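Local coordinates for sugar fermentation stimulation protein homolog (PDB 4DA2) that probably binds DNA, pairing an OB-fold domain with a PD-(D/E)xK nuclease-like domain that holds calcium ions, at residues A[5-10]-A[54-59]; A[64-69]-A[78-83]; A[70-75]-A[177-182]; A[74-79]-A[215-220]. The protein carries 1 engineered substitution. All coordinates share one frame; numbering follows the deposited sequence.

Contact 1 of 4, residues A[5-10]-A[54-59]; sequences MEVSPL and YCTPKA
V7 is where 5-10 first meets strand 52-57, its CG1 lying 4.0 Å from T56 OG1. A cis peptide bond after S8 leads on to P9, whose carbonyl makes the polar link of the contact. T56 OG1 donates to P9 O over 2.7 Å, lying in the carbonyl plane and almost straight ahead of the oxygen, with a C=O...donor angle of 160°. The threonine can do this because OG1 stands anti to the backbone N (chi1 -162°), which carries the hydroxyl out to the loop. With a valine at T56, P9 O would probably lose its hydrogen-bond donor and the chain just after the cis peptide would be held less firmly to the strand. The P9 ring packs on a second proline: its CG comes within 3.6 Å of P57 CD in an exposed spot. L10 then settles against the strand, its CA making a C-H...O contact of 3.6 Å with C55 O. Its CD1 lies 4.0 Å from Y54 CB, while L10 CG meets Y54 CD1 obliquely. Segment 5-10 thus leaves the strand 2-6, which pairs with 220-229, and comes up against the OB-fold strand 52-57; V7 and L10 both lean on L68 of strand 65-72, and V7 also touches L83 of helix 81-93 and I221 of strand 220-229.

Contact 2 of 4, residues A[64-69]-A[78-83]; sequences RYILLG and IIDTRL
The D80 carboxylate is the flat group here, and strand 65-72 covers one of its faces: L68 CD2 stands over that face, 4.2 Å from D80 CG, while I66 CG2 leans in from the same side to 3.2 Å from D80 OD1. D80 is the N-cap of helix 81-93. Its OD2 uses the anti lone pair to accept from L83 N at 2.8 Å, so the capping bond and the two aliphatic neighbours together limit how the carboxylate can turn. Strand 65-72 is itself irregular here: L68 and G69 both face Y54, a classic beta bulge. L68 O receives two backbone donors. D80 N approaches it at 3.2 Å, from 40° above the carbonyl plane, and I79 N makes a weak bond at 2.9 Å. G69 faces I78 as an antiparallel non-hydrogen-bonded pair, close to the end of strand 75-78. Beyond the cap the contact is aliphatic, with L68 CD1 4.1 Å from L83 CD2 on the first helical turn. A water ties the two segments together once more, donating to L67 O at 2.7 Å and to D80 OD1 at 2.7 Å.

Contact 3 of 4, residues A[70-75]-A[177-182]; sequences FEDHGK and ALPNVS
D72 comes in obliquely at the CG-CD edge of the P179 ring, and its side chain can be followed from there. CB is 3.9 Å from P179 CG, the carboxyl carbon lies obliquely off the CG-CD edge, 3.9 Å from P179 CG, and at the tip OD2 comes to 3.3 Å from P179 CD. That last oxygen also has L178 CD2 at 3.7 Å. The side chain points this way because its CG is anti to the backbone N (chi1 -171°). The main chain of D72 joins in, its O sitting 3.3 Å from P179 CG, so the proline has the aspartate's backbone and carboxylate both against CG. OD2 has a stronger partner than these carbons: it forms a salt bridge with R138, whose guanidinium also bonds to the carbonyls of P179 and N180. Cut back to an alanine, D72 would probably leave R138 without its carboxylate mate and uncover part of the P179 ring. D72 begins a type I' turn that ends at K75, closed by backbone bonds in both directions between these two residues and steadied by G74 N, which donates to E71 OE2 at 2.9 Å from above the carboxylate plane. The far end of the turn reaches the proline too, with K75 CB 3.9 Å from P179 CB. The turn joins OB-fold strands 65-72 and 75-78; it presses on the loop between strands 169-176 and 183-186 of the nuclease-like domain, with R138 of strand 127-139 next to D72 and H214 of strand 207-215 touching both P179 and K75.

Contact 4 of 4, residues A[74-79]-A[215-220]; sequences GKIAII and MELSGE
I76 and M215 form a single antiparallel hydrogen-bonded pair: I76 N donates to M215 O at 2.8 Å, and M215 N returns a straighter bond to I76 O at 3.1 Å, with 171° at the hydrogen. The side chains of this pair also meet, I76 CG2 lying 3.8 Å from M215 CE. The methionine manages this by bending at its last torsion (chi3 59°), which brings the methyl back over the isoleucine. On its other branch I76 CG1 touches L217 CD2 at 3.9 Å, and I78 CD1 comes up to M215 CB at 3.9 Å, the two side chains crossing at about a right angle. The second segment is the hairpin loop between strands 207-215 and 220-229: a type I turn from E216 to G219 with a G1 bulge, in which G219 N bonds to E216 O and E216 N to E220 O. Strand 75-78 of the OB-fold domain thus pairs with the last residue of one arm of this hairpin, in the nuclease-like domain. E216 and K75 run side by side in the same direction, K75 CE 3.3 Å from E216 OE2. Their charges do not touch, K75 NZ being 4.7 Å from E216 OE1, and E216 OE2 is bonded instead to H214 NE2. At the end of the turn S218 OG donates to E220 OE1 at 2.6 Å, meeting the anti lone pair of that carboxylate oxygen.

How the contacts relate
Contact 2 is the buried one; contacts 1, 3 and 4 are partly buried and each includes exposed residues. Contacts 1 and 2 touch through the neighbouring strands 52-57 and 65-72, and V7 packs on L68 between them. Contacts 3 and 4 share G74 and K75, so one hairpin of the OB-fold domain meets two different loops of the nuclease-like domain. Contact 2 joins strand 65-72 to the start of helix 81-93 and shares I78 and I79 with contact 4. The chemistry differs accordingly: capping and water bridging in contact 2, backbone pairing with aliphatic packing in contact 4, packing of an aspartate and a lysine on a proline in contact 3, and a single hydroxyl-to-carbonyl bond in contact 1.

Contact 1 of 4, residues A[5-10]-A[54-59]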
loop_
_atom_site.group_PDB
_atom_site.type_symbol
_atom_site.label_atom_id
_atom_site.label_comp_id
_atom_site.label_asym_id
_atom_site.label_seq_id
_atom_site.Cartn_x
_atom_site.Cartn_y
_atom_site.Cartn_z
ATOM N N MET A 5 6.586 13.260 3.495
ATOM C CA MET A 5 7.795 12.825 4.180
ATOM C C MET A 5 8.917 12.623 3.136
ATOM O O MET A 5 8.684 12.772 1.945
ATOM C CB MET A 5 7.576 11.508 4.939
ATOM C CG MET A 5 6.933 10.379 4.118
ATOM S SD MET A 5 6.752 8.818 5.007
ATOM C CE MET A 5 8.455 8.306 5.231
ATOM N N GLU A 6 10.093 12.266 3.631
ATOM C CA GLU A 6 11.274 12.048 2.807
ATOM C C GLU A 6 11.969 10.778 3.240
ATOM O O GLU A 6 12.045 10.474 4.434
ATOM C CB GLU A 6 12.237 13.227 2.946
ATOM C CG GLU A 6 11.664 14.553 2.506
ATOM C CD GLU A 6 12.518 15.735 2.918
ATOM O OE1 GLU A 6 13.369 15.596 3.834
ATOM O OE2 GLU A 6 12.321 16.807 2.325
ATOM N N VAL A 7 12.488 10.048 2.262
ATOM C CA VAL A 7 13.295 8.869 2.515
ATOM C C VAL A 7 14.731 9.189 2.109
ATOM O O VAL A 7 14.988 9.604 0.983
ATOM C CB VAL A 7 12.769 7.672 1.706
ATOM C CG1 VAL A 7 13.727 6.480 1.785
ATOM C CG2 VAL A 7 11.379 7.290 2.185
ATOM N N SER A 8 15.652 8.996 3.044
ATOM C CA SER A 8 17.074 9.247 2.817
ATOM C C SER A 8 17.916 8.176 3.554
ATOM O O SER A 8 17.584 7.819 4.685
ATOM C CB SER A 8 17.409 10.642 3.370
ATOM O OG SER A 8 18.691 11.044 2.943
ATOM N N PRO A 9 18.967 7.629 2.909
ATOM C CA PRO A 9 19.361 7.812 1.507
ATOM C C PRO A 9 18.600 6.882 0.556
ATOM O O PRO A 9 18.084 5.843 0.975
ATOM C CB PRO A 9 20.843 7.418 1.512
ATOM C CG PRO A 9 20.966 6.441 2.597
ATOM C CD PRO A 9 19.931 6.779 3.640
ATOM N N LEU A 10 18.576 7.243 -0.719
ATOM C CA LEU A 10 17.876 6.493 -1.730
ATOM C C LEU A 10 18.906 6.066 -2.770
ATOM O O LEU A 10 19.612 6.909 -3.322
ATOM C CB LEU A 10 16.759 7.360 -2.338
ATOM C CG LEU A 10 15.626 6.637 -3.054
ATOM C CD1 LEU A 10 14.947 5.634 -2.124
ATOM C CD2 LEU A 10 14.624 7.662 -3.629
ATOM N N TYR A 54 14.784 1.271 -6.547
ATOM C CA TYR A 54 15.340 2.196 -5.571
ATOM C C TYR A 54 15.358 1.498 -4.233
ATOM O O TYR A 54 14.345 0.930 -3.820
ATOM C CB TYR A 54 14.546 3.510 -5.534
ATOM C CG TYR A 54 14.802 4.271 -6.785
ATOM C CD1 TYR A 54 15.827 5.207 -6.863
ATOM C CD2 TYR A 54 14.067 3.984 -7.938
ATOM C CE1 TYR A 54 16.072 5.886 -8.093
ATOM C CE2 TYR A 54 14.295 4.635 -9.117
ATOM C CZ TYR A 54 15.280 5.569 -9.202
ATOM O OH TYR A 54 15.441 6.138 -10.451
ATOM N N CYS A 55 16.539 1.490 -3.584
ATOM C CA CYS A 55 16.735 0.831 -2.296
ATOM C C CYS A 55 17.082 1.853 -1.206
ATOM O O CYS A 55 17.521 2.950 -1.521
ATOM C CB CYS A 55 17.886 -0.195 -2.374
ATOM S SG CYS A 55 17.439 -1.727 -3.160
ATOM N N THR A 56 16.835 1.496 0.048
ATOM C CA THR A 56 17.351 2.252 1.187
ATOM C C THR A 56 17.988 1.282 2.190
ATOM O O THR A 56 17.584 0.117 2.253
ATOM C CB THR A 56 16.259 3.123 1.850
ATOM O OG1 THR A 56 16.894 4.126 2.657
ATOM C CG2 THR A 56 15.288 2.294 2.702
ATOM N N PRO A 57 19.012 1.745 2.961
ATOM C CA PRO A 57 19.677 0.816 3.879
ATOM C C PRO A 57 18.736 0.433 4.997
ATOM O O PRO A 57 17.786 1.159 5.270
ATOM C CB PRO A 57 20.855 1.635 4.440
ATOM C CG PRO A 57 21.069 2.726 3.459
ATOM C CD PRO A 57 19.696 3.052 2.938
ATOM N N LYS A 58 18.988 -0.717 5.609
ATOM C CA LYS A 58 18.230 -1.165 6.763
ATOM C C LYS A 58 19.262 -1.520 7.827
ATOM O O LYS A 58 20.086 -2.405 7.604
ATOM C CB LYS A 58 17.399 -2.394 6.389
ATOM C CG LYS A 58 16.538 -2.931 7.507
ATOM C CD LYS A 58 16.033 -4.322 7.190
ATOM C CE LYS A 58 14.996 -4.738 8.209
ATOM N NZ LYS A 58 14.700 -6.186 8.113
ATOM N N ALA A 59 19.244 -0.816 8.961
ATOM C CA ALA A 59 20.183 -1.098 10.057
ATOM C C ALA A 59 19.717 -2.307 10.863
ATOM O O ALA A 59 18.804 -2.201 11.685
ATOM C CB ALA A 59 20.359 0.124 10.963
#

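Contact 2 of 4, residues A[64-69]-A[78-83]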
loop_
_atom_site.group_PDB
_atom_site.type_symbol
_atom_site.label_atom_id
_atom_site.label_comp_id
_atom_site.label_asym_id
_atom_site.label_seq_id
_atom_site.Cartn_x
_atom_site.Cartn_y
_atom_site.Cartn_z
ATOM N N ARG A 64 20.490 -5.952 4.618
ATOM C CA ARG A 64 20.989 -4.587 4.779
ATOM C C ARG A 64 20.322 -3.569 3.861
ATOM O O ARG A 64 20.595 -2.374 3.973
ATOM C CB ARG A 64 22.505 -4.516 4.541
ATOM C CG ARG A 64 23.339 -5.564 5.273
ATOM C CD ARG A 64 24.740 -5.061 5.686
ATOM N NE ARG A 64 25.358 -4.042 4.823
ATOM C CZ ARG A 64 25.727 -4.213 3.551
ATOM N NH1 ARG A 64 25.509 -5.360 2.927
ATOM N NH2 ARG A 64 26.294 -3.214 2.883
ATOM N N TYR A 65 19.480 -4.042 2.938
ATOM C CA TYR A 65 18.773 -3.126 2.037
ATOM C C TYR A 65 17.311 -3.472 1.924
ATOM O O TYR A 65 16.941 -4.630 2.019
ATOM C CB TYR A 65 19.392 -3.172 0.642
ATOM C CG TYR A 65 20.795 -2.650 0.600
ATOM C CD1 TYR A 65 21.045 -1.299 0.342
ATOM C CD2 TYR A 65 21.877 -3.497 0.832
ATOM C CE1 TYR A 65 22.352 -0.814 0.306
ATOM C CE2 TYR A 65 23.179 -3.018 0.795
ATOM C CZ TYR A 65 23.406 -1.679 0.532
ATOM O OH TYR A 65 24.697 -1.208 0.496
ATOM N N ILE A 66 16.485 -2.443 1.731
ATOM C CA ILE A 66 15.072 -2.634 1.415
ATOM C C ILE A 66 14.837 -2.119 -0.007
ATOM O O ILE A 66 15.244 -0.993 -0.348
ATOM C CB ILE A 66 14.177 -1.868 2.408
ATOM C CG1 ILE A 66 14.508 -2.265 3.846
ATOM C CG2 ILE A 66 12.698 -2.143 2.143
ATOM C CD1 ILE A 66 14.018 -1.268 4.833
ATOM N N LEU A 67 14.222 -2.955 -0.849
ATOM C CA LEU A 67 13.805 -2.497 -2.179
ATOM C C LEU A 67 12.463 -1.760 -2.032
ATOM O O LEU A 67 11.416 -2.396 -1.828
ATOM C CB LEU A 67 13.672 -3.693 -3.126
ATOM C CG LEU A 67 13.157 -3.489 -4.556
ATOM C CD1 LEU A 67 14.039 -2.476 -5.303
ATOM C CD2 LEU A 67 13.134 -4.845 -5.252
ATOM N N LEU A 68 12.492 -0.428 -2.091
ATOM C CA LEU A 68 11.302 0.376 -1.793
ATOM C C LEU A 68 10.330 0.525 -2.940
ATOM O O LEU A 68 9.131 0.700 -2.711
ATOM C CB LEU A 68 11.667 1.778 -1.314
ATOM C CG LEU A 68 12.532 1.879 -0.061
ATOM C CD1 LEU A 68 12.863 3.324 0.094
ATOM C CD2 LEU A 68 11.786 1.312 1.160
ATOM N N GLY A 69 10.866 0.520 -4.153
ATOM C CA GLY A 69 10.117 0.815 -5.343
ATOM C C GLY A 69 10.870 0.706 -6.655
ATOM O O GLY A 69 12.038 0.316 -6.698
ATOM N N ILE A 78 5.894 3.069 -5.290
ATOM C CA ILE A 78 6.321 2.531 -4.000
ATOM C C ILE A 78 5.668 1.164 -3.841
ATOM O O ILE A 78 4.435 1.059 -3.651
ATOM C CB ILE A 78 5.941 3.461 -2.819
ATOM C CG1 ILE A 78 6.608 4.844 -2.979
ATOM C CG2 ILE A 78 6.332 2.767 -1.499
ATOM C CD1 ILE A 78 6.116 5.943 -1.993
ATOM N N ILE A 79 6.495 0.133 -3.864
ATOM C CA ILE A 79 6.010 -1.234 -3.595
ATOM C C ILE A 79 6.055 -1.689 -2.150
ATOM O O ILE A 79 5.342 -2.636 -1.787
ATOM C CB ILE A 79 6.736 -2.279 -4.478
ATOM C CG1 ILE A 79 8.208 -2.405 -4.094
ATOM C CG2 ILE A 79 6.520 -1.937 -5.959
ATOM C CD1 ILE A 79 8.747 -3.845 -4.193
ATOM N N ASP A 80 6.873 -1.024 -1.322
ATOM C CA ASP A 80 7.078 -1.451 0.064
ATOM C C ASP A 80 5.853 -1.089 0.902
ATOM O O ASP A 80 5.502 0.092 1.040
ATOM C CB ASP A 80 8.341 -0.808 0.658
ATOM C CG ASP A 80 8.677 -1.346 2.058
ATOM O OD1 ASP A 80 9.481 -2.296 2.164
ATOM O OD2 ASP A 80 8.150 -0.795 3.051
ATOM N N THR A 81 5.208 -2.100 1.465
ATOM C CA THR A 81 3.966 -1.857 2.221
ATOM C C THR A 81 4.202 -1.141 3.556
ATOM O O THR A 81 3.314 -0.428 4.039
ATOM C CB THR A 81 3.128 -3.140 2.415
ATOM O OG1 THR A 81 3.863 -4.073 3.222
ATOM C CG2 THR A 81 2.766 -3.756 1.064
ATOM N N ARG A 82 5.392 -1.321 4.133
ATOM C CA ARG A 82 5.788 -0.590 5.327
ATOM C C ARG A 82 5.899 0.914 5.071
ATOM O O ARG A 82 5.390 1.712 5.886
ATOM C CB ARG A 82 7.097 -1.106 5.924
ATOM C CG ARG A 82 7.028 -2.455 6.570
ATOM C CD ARG A 82 8.426 -2.869 6.996
ATOM N NE ARG A 82 8.450 -4.134 7.723
ATOM C CZ ARG A 82 9.535 -4.890 7.878
ATOM N NH1 ARG A 82 10.692 -4.519 7.339
ATOM N NH2 ARG A 82 9.459 -6.025 8.566
ATOM N N LEU A 83 6.520 1.298 3.952
ATOM C CA LEU A 83 6.644 2.680 3.573
ATOM C C LEU A 83 5.251 3.244 3.270
ATOM O O LEU A 83 4.929 4.350 3.696
ATOM C CB LEU A 83 7.568 2.844 2.351
ATOM C CG LEU A 83 7.856 4.272 1.896
ATOM C CD1 LEU A 83 8.182 5.242 3.044
ATOM C CD2 LEU A 83 8.994 4.300 0.840
HETATM O O HOH W 1 9.739 -3.623 -0.148
#

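Contact 3 of 4, residues A[70-75]-A[177-182]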
loop_
_atom_site.group_PDB
_atom_site.type_symbol
_atom_site.label_atom_id
_atom_site.label_comp_id
_atom_site.label_asym_id
_atom_site.label_seq_id
_atom_site.Cartn_x
_atom_site.Cartn_y
_atom_site.Cartn_z
ATOM N N PHE A 70 10.184 1.091 -7.729
ATOM C CA PHE A 70 10.714 1.008 -9.070
ATOM C C PHE A 70 10.479 2.304 -9.843
ATOM O O PHE A 70 9.529 3.053 -9.594
ATOM C CB PHE A 70 10.056 -0.150 -9.828
ATOM C CG PHE A 70 10.512 -1.515 -9.375
ATOM C CD1 PHE A 70 11.521 -2.174 -10.072
ATOM C CD2 PHE A 70 9.934 -2.146 -8.268
ATOM C CE1 PHE A 70 11.967 -3.438 -9.674
ATOM C CE2 PHE A 70 10.373 -3.429 -7.865
ATOM C CZ PHE A 70 11.381 -4.065 -8.577
ATOM N N GLU A 71 11.340 2.540 -10.820
ATOM C CA GLU A 71 11.189 3.694 -11.682
ATOM C C GLU A 71 9.896 3.494 -12.429
ATOM O O GLU A 71 9.596 2.391 -12.903
ATOM C CB GLU A 71 12.389 3.769 -12.661
ATOM C CG GLU A 71 12.381 4.985 -13.612
ATOM C CD GLU A 71 11.415 4.867 -14.799
ATOM O OE1 GLU A 71 11.060 3.726 -15.187
ATOM O OE2 GLU A 71 11.018 5.934 -15.350
ATOM N N ASP A 72 9.122 4.566 -12.534
ATOM C CA ASP A 72 7.827 4.476 -13.191
ATOM C C ASP A 72 7.524 5.869 -13.690
ATOM O O ASP A 72 7.347 6.798 -12.892
ATOM C CB ASP A 72 6.743 3.978 -12.215
ATOM C CG ASP A 72 5.431 3.654 -12.895
ATOM O OD1 ASP A 72 5.431 3.432 -14.118
ATOM O OD2 ASP A 72 4.393 3.576 -12.201
ATOM N N HIS A 73 7.545 6.013 -15.017
ATOM C CA HIS A 73 7.238 7.278 -15.670
ATOM C C HIS A 73 8.015 8.476 -15.099
ATOM O O HIS A 73 7.487 9.583 -14.972
ATOM C CB HIS A 73 5.716 7.492 -15.700
ATOM C CG HIS A 73 4.990 6.400 -16.426
ATOM N ND1 HIS A 73 5.383 5.947 -17.670
ATOM C CD2 HIS A 73 3.922 5.647 -16.072
ATOM C CE1 HIS A 73 4.581 4.971 -18.056
ATOM N NE2 HIS A 73 3.683 4.773 -17.107
ATOM N N GLY A 74 9.289 8.251 -14.791
ATOM C CA GLY A 74 10.150 9.313 -14.332
ATOM C C GLY A 74 10.097 9.563 -12.836
ATOM O O GLY A 74 10.876 10.350 -12.293
ATOM N N LYS A 75 9.174 8.892 -12.165
ATOM C CA LYS A 75 9.028 9.019 -10.718
ATOM C C LYS A 75 9.314 7.624 -10.162
ATOM O O LYS A 75 9.908 6.763 -10.864
ATOM C CB LYS A 75 7.589 9.482 -10.347
ATOM C CG LYS A 75 7.055 10.764 -11.037
ATOM C CD LYS A 75 7.653 12.039 -10.452
ATOM C CE LYS A 75 6.885 13.342 -10.825
ATOM N NZ LYS A 75 6.894 13.655 -12.296
ATOM N N ALA A 177 0.035 3.862 -4.823
ATOM C CA ALA A 177 1.386 4.419 -4.795
ATOM C C ALA A 177 2.112 4.345 -6.143
ATOM O O ALA A 177 3.306 3.974 -6.202
ATOM C CB ALA A 177 2.234 3.739 -3.699
ATOM N N LEU A 178 1.386 4.692 -7.214
ATOM C CA LEU A 178 1.922 4.787 -8.576
ATOM C C LEU A 178 1.777 6.229 -9.009
ATOM O O LEU A 178 0.759 6.840 -8.714
ATOM C CB LEU A 178 1.023 3.991 -9.549
ATOM C CG LEU A 178 0.937 2.471 -9.508
ATOM C CD1 LEU A 178 -0.075 2.012 -10.507
ATOM C CD2 LEU A 178 2.275 1.811 -9.776
ATOM N N PRO A 179 2.757 6.761 -9.756
ATOM C CA PRO A 179 2.527 8.063 -10.384
ATOM C C PRO A 179 1.500 7.903 -11.514
ATOM O O PRO A 179 1.249 6.781 -11.998
ATOM C CB PRO A 179 3.910 8.421 -10.971
ATOM C CG PRO A 179 4.537 7.059 -11.262
ATOM C CD PRO A 179 4.066 6.178 -10.129
ATOM N N ASN A 180 0.897 9.021 -11.902
ATOM C CA ASN A 180 -0.033 9.108 -13.046
ATOM C C ASN A 180 -1.189 8.108 -13.034
ATOM O O ASN A 180 -1.451 7.418 -14.011
ATOM C CB ASN A 180 0.723 9.054 -14.388
ATOM C CG ASN A 180 1.838 10.071 -14.454
ATOM O OD1 ASN A 180 2.937 9.823 -13.957
ATOM N ND2 ASN A 180 1.550 11.246 -15.013
ATOM N N VAL A 181 -1.869 8.027 -11.906
ATOM C CA VAL A 181 -3.140 7.342 -11.852
ATOM C C VAL A 181 -4.089 8.315 -11.185
ATOM O O VAL A 181 -3.660 9.138 -10.372
ATOM C CB VAL A 181 -3.085 5.988 -11.044
ATOM C CG1 VAL A 181 -2.385 4.880 -11.841
ATOM C CG2 VAL A 181 -2.467 6.188 -9.652
ATOM N N SER A 182 -5.364 8.266 -11.574
ATOM C CA SER A 182 -6.363 9.194 -11.033
ATOM C C SER A 182 -7.573 8.469 -10.472
ATOM O O SER A 182 -8.495 9.097 -9.903
ATOM C CB SER A 182 -6.853 10.137 -12.141
ATOM O OG SER A 182 -7.356 9.351 -13.210
#

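Contact 4 of 4, residues A[74-79]-A[215-220]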
loop_
_atom_site.group_PDB
_atom_site.type_symbol
_atom_site.label_atom_id
_atom_site.label_comp_id
_atom_site.label_asym_id
_atom_site.label_seq_id
_atom_site.Cartn_x
_atom_site.Cartn_y
_atom_site.Cartn_z
ATOM N N GLY A 74 9.289 8.251 -14.791
ATOM C CA GLY A 74 10.150 9.313 -14.332
ATOM C C GLY A 74 10.097 9.563 -12.836
ATOM O O GLY A 74 10.876 10.350 -12.293
ATOM N N LYS A 75 9.174 8.892 -12.165
ATOM C CA LYS A 75 9.028 9.019 -10.718
ATOM C C LYS A 75 9.314 7.624 -10.162
ATOM O O LYS A 75 9.908 6.763 -10.864
ATOM C CB LYS A 75 7.589 9.482 -10.347
ATOM C CG LYS A 75 7.055 10.764 -11.037
ATOM C CD LYS A 75 7.653 12.039 -10.452
ATOM C CE LYS A 75 6.885 13.342 -10.825
ATOM N NZ LYS A 75 6.894 13.655 -12.296
ATOM N N ILE A 76 8.859 7.364 -8.935
ATOM C CA ILE A 76 9.038 6.046 -8.320
ATOM C C ILE A 76 7.704 5.487 -7.806
ATOM O O ILE A 76 7.033 6.164 -7.018
ATOM C CB ILE A 76 10.040 6.111 -7.167
ATOM C CG1 ILE A 76 11.425 6.540 -7.703
ATOM C CG2 ILE A 76 10.134 4.730 -6.482
ATOM C CD1 ILE A 76 12.411 7.042 -6.618
ATOM N N ALA A 77 7.340 4.272 -8.241
ATOM C CA ALA A 77 6.183 3.548 -7.679
ATOM C C ALA A 77 6.660 2.910 -6.367
ATOM O O ALA A 77 7.705 2.268 -6.338
ATOM C CB ALA A 77 5.733 2.477 -8.628
ATOM N N ILE A 78 5.894 3.069 -5.290
ATOM C CA ILE A 78 6.321 2.531 -4.000
ATOM C C ILE A 78 5.668 1.164 -3.841
ATOM O O ILE A 78 4.435 1.059 -3.651
ATOM C CB ILE A 78 5.941 3.461 -2.819
ATOM C CG1 ILE A 78 6.608 4.844 -2.979
ATOM C CG2 ILE A 78 6.332 2.767 -1.499
ATOM C CD1 ILE A 78 6.116 5.943 -1.993
ATOM N N ILE A 79 6.495 0.133 -3.864
ATOM C CA ILE A 79 6.010 -1.234 -3.595
ATOM C C ILE A 79 6.055 -1.689 -2.150
ATOM O O ILE A 79 5.342 -2.636 -1.787
ATOM C CB ILE A 79 6.736 -2.279 -4.478
ATOM C CG1 ILE A 79 8.208 -2.405 -4.094
ATOM C CG2 ILE A 79 6.520 -1.937 -5.959
ATOM C CD1 ILE A 79 8.747 -3.845 -4.193
ATOM N N MET A 215 6.852 8.601 -5.076
ATOM C CA MET A 215 8.078 9.118 -4.536
ATOM C C MET A 215 8.855 9.732 -5.700
ATOM O O MET A 215 8.817 9.200 -6.829
ATOM C CB MET A 215 8.870 8.004 -3.870
ATOM C CG MET A 215 10.172 8.489 -3.200
ATOM S SD MET A 215 10.889 7.283 -2.017
ATOM C CE MET A 215 11.166 5.846 -3.017
ATOM N N GLU A 216 9.461 10.884 -5.442
ATOM C CA GLU A 216 10.312 11.548 -6.418
ATOM C C GLU A 216 11.704 10.966 -6.280
ATOM O O GLU A 216 12.031 10.399 -5.247
ATOM C CB GLU A 216 10.370 13.039 -6.128
ATOM C CG GLU A 216 8.992 13.712 -6.067
ATOM C CD GLU A 216 8.487 14.039 -7.448
ATOM O OE1 GLU A 216 9.338 14.122 -8.356
ATOM O OE2 GLU A 216 7.262 14.213 -7.644
ATOM N N LEU A 217 12.523 11.137 -7.312
ATOM C CA LEU A 217 13.899 10.634 -7.288
ATOM C C LEU A 217 14.705 11.221 -6.138
ATOM O O LEU A 217 15.649 10.587 -5.661
ATOM C CB LEU A 217 14.612 10.919 -8.618
ATOM C CG LEU A 217 13.906 10.421 -9.885
ATOM C CD1 LEU A 217 14.655 10.859 -11.143
ATOM C CD2 LEU A 217 13.727 8.916 -9.853
ATOM N N SER A 218 14.314 12.422 -5.696
ATOM C CA SER A 218 14.842 13.073 -4.502
ATOM C C SER A 218 14.556 12.349 -3.162
ATOM O O SER A 218 15.129 12.684 -2.136
ATOM C CB SER A 218 14.273 14.496 -4.417
ATOM O OG SER A 218 12.871 14.437 -4.107
ATOM N N GLY A 219 13.655 11.376 -3.162
ATOM C CA GLY A 219 13.261 10.722 -1.915
ATOM C C GLY A 219 11.985 11.297 -1.318
ATOM O O GLY A 219 11.439 10.720 -0.376
ATOM N N GLU A 220 11.490 12.406 -1.872
ATOM C CA GLU A 220 10.266 13.035 -1.344
ATOM C C GLU A 220 9.037 12.217 -1.688
ATOM O O GLU A 220 8.854 11.814 -2.837
ATOM C CB GLU A 220 10.097 14.450 -1.894
ATOM C CG GLU A 220 11.110 15.422 -1.311
ATOM C CD GLU A 220 11.197 16.693 -2.110
ATOM O OE1 GLU A 220 11.609 16.616 -3.294
ATOM O OE2 GLU A 220 10.850 17.760 -1.558
#